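Local coordinates for myosin light chain 1 (PDB 1M45), which serves as a light chain for class II and class V myosins by binding their IQ motifs and helps assemble the cytokinetic actomyosin ring, at residues D24-Y29 and T64-V69. Residues are numbered along the deposited sequence; the frame is centred on the assembly and turned at random.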
loop_
_atom_site.group_PDB
_atom_site.type_symbol
_atom_site.label_atom_id
_atom_site.label_comp_id
_atom_site.label_asym_id
_atom_site.label_seq_id
_atom_site.Cartn_x
_atom_site.Cartn_y
_atom_site.Cartn_z
ATOM N N ASP A 24 5.502 -12.343 10.468
ATOM C CA ASP A 24 4.247 -11.647 10.199
ATOM C C ASP A 24 4.426 -10.165 9.829
ATOM O O ASP A 24 3.448 -9.488 9.512
ATOM C CB ASP A 24 3.252 -11.775 11.358
ATOM C CG ASP A 24 3.809 -11.267 12.667
ATOM O OD1 ASP A 24 4.193 -10.094 12.776
ATOM O OD2 ASP A 24 3.833 -11.994 13.705
ATOM N N SER A 25 5.662 -9.673 9.876
ATOM C CA SER A 25 5.929 -8.297 9.493
ATOM C C SER A 25 6.446 -8.250 8.084
ATOM O O SER A 25 6.747 -7.154 7.580
ATOM C CB SER A 25 6.978 -7.638 10.392
ATOM O OG SER A 25 6.453 -7.294 11.640
ATOM N N LEU A 26 6.547 -9.395 7.410
ATOM C CA LEU A 26 7.195 -9.399 6.088
ATOM C C LEU A 26 6.458 -8.546 5.093
ATOM O O LEU A 26 7.100 -7.833 4.296
ATOM C CB LEU A 26 7.399 -10.828 5.543
ATOM C CG LEU A 26 7.976 -10.862 4.137
ATOM C CD1 LEU A 26 9.366 -10.262 4.061
ATOM C CD2 LEU A 26 8.027 -12.320 3.659
ATOM N N GLY A 27 5.118 -8.624 5.119
ATOM C CA GLY A 27 4.335 -7.825 4.183
ATOM C C GLY A 27 4.602 -6.334 4.306
ATOM O O GLY A 27 4.832 -5.637 3.316
ATOM N N ASP A 28 4.575 -5.835 5.537
ATOM C CA ASP A 28 4.819 -4.412 5.760
ATOM C C ASP A 28 6.247 -3.988 5.439
ATOM O O ASP A 28 6.482 -2.852 5.022
ATOM C CB ASP A 28 4.429 -4.068 7.197
ATOM C CG ASP A 28 2.956 -3.985 7.369
ATOM O OD1 ASP A 28 2.496 -3.899 8.535
ATOM O OD2 ASP A 28 2.189 -3.950 6.400
ATOM N N TYR A 29 7.192 -4.906 5.677
ATOM C CA TYR A 29 8.581 -4.632 5.298
ATOM C C TYR A 29 8.675 -4.465 3.783
ATOM O O TYR A 29 9.297 -3.530 3.311
ATOM C CB TYR A 29 9.564 -5.722 5.769
ATOM C CG TYR A 29 10.943 -5.462 5.294
ATOM C CD1 TYR A 29 11.736 -4.518 5.919
ATOM C CD2 TYR A 29 11.443 -6.137 4.195
ATOM C CE1 TYR A 29 13.005 -4.227 5.432
ATOM C CE2 TYR A 29 12.700 -5.842 3.657
ATOM C CZ TYR A 29 13.483 -4.893 4.293
ATOM O OH TYR A 29 14.722 -4.605 3.763
ATOM N N THR A 64 16.175 -10.784 1.709
ATOM C CA THR A 64 16.801 -10.403 0.459
ATOM C C THR A 64 16.776 -11.563 -0.515
ATOM O O THR A 64 16.487 -11.379 -1.693
ATOM C CB THR A 64 18.246 -9.916 0.720
ATOM O OG1 THR A 64 18.198 -8.801 1.616
ATOM C CG2 THR A 64 18.842 -9.332 -0.549
ATOM N N GLY A 65 17.046 -12.762 -0.006
ATOM C CA GLY A 65 16.962 -13.970 -0.806
ATOM C C GLY A 65 15.558 -14.132 -1.378
ATOM O O GLY A 65 15.388 -14.400 -2.572
ATOM N N LEU A 66 14.533 -13.934 -0.540
ATOM C CA LEU A 66 13.126 -14.040 -0.979
ATOM C C LEU A 66 12.809 -13.024 -2.053
ATOM O O LEU A 66 12.058 -13.337 -2.990
ATOM C CB LEU A 66 12.142 -13.891 0.194
ATOM C CG LEU A 66 12.196 -14.958 1.279
ATOM C CD1 LEU A 66 11.371 -14.556 2.497
ATOM C CD2 LEU A 66 11.705 -16.288 0.715
ATOM N N ILE A 67 13.323 -11.802 -1.910
ATOM C CA ILE A 67 13.050 -10.755 -2.890
ATOM C C ILE A 67 13.701 -11.080 -4.234
ATOM O O ILE A 67 13.111 -10.886 -5.271
ATOM C CB ILE A 67 13.501 -9.384 -2.359
ATOM C CG1 ILE A 67 12.668 -9.011 -1.136
ATOM C CG2 ILE A 67 13.421 -8.302 -3.463
ATOM C CD1 ILE A 67 13.252 -7.920 -0.293
ATOM N N GLU A 68 14.934 -11.565 -4.222
ATOM C CA GLU A 68 15.591 -11.883 -5.482
ATOM C C GLU A 68 14.881 -12.982 -6.235
ATOM O O GLU A 68 14.713 -12.881 -7.435
ATOM C CB GLU A 68 17.039 -12.283 -5.243
ATOM C CG GLU A 68 17.843 -11.211 -4.547
ATOM C CD GLU A 68 19.265 -11.644 -4.292
ATOM O OE1 GLU A 68 19.478 -12.663 -3.596
ATOM O OE2 GLU A 68 20.166 -10.956 -4.804
ATOM N N VAL A 69 14.416 -14.007 -5.526
ATOM C CA VAL A 69 13.633 -15.071 -6.135
ATOM C C VAL A 69 12.284 -14.595 -6.688
ATOM O O VAL A 69 11.754 -15.132 -7.647
ATOM C CB VAL A 69 13.389 -16.194 -5.088
ATOM C CG1 VAL A 69 12.466 -17.260 -5.619
ATOM C CG2 VAL A 69 14.727 -16.798 -4.651
HETATM O O HOH W 1 16.044 -6.260 1.753
#
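Leu-26 and Tyr-29 meet Leu-66 and Ile-67 in a sparse apolar contact in the N-terminal lobe of this calmodulin-like light chain, between the helices that follow the two paired strands, an arrangement consistent with the exiting helices of paired EF-hands. The backbones stay well apart, with Leu-26 CA 10.3 Å from Leu-66 CA, so only the ends of long side chains span the gap. Leu-26 has its CG anti to the backbone N (chi1 176°), which extends it across the gap; its CD2 lies 4.2 Å from CD1 of Leu-66, the two side chains crossing at a slant. One helical turn on from Leu-26, Tyr-29 presents the edge of its ring rather than a face: Ile-67 CD1 sits near the ring plane, 4.5 Å from Tyr-29 CE2. Past the ring edge, a water lies in the ring plane, 2.9 Å from Tyr-29 OH, and donates a weak bond to Thr-64 OG1; the phenol is also hydrogen-bonded to Asn-6, and Thr-64 OG1 to Leu-60 O within its own helix. Ile-63, one turn earlier on helix 60-69, packs against both Leu-26 and Tyr-29, while helix 39-47 closes one flank, Ile-46 touching Leu-26 and Ile-45 touching Leu-66; the two helices leave the short antiparallel pair of strands 20-22 and 57-59.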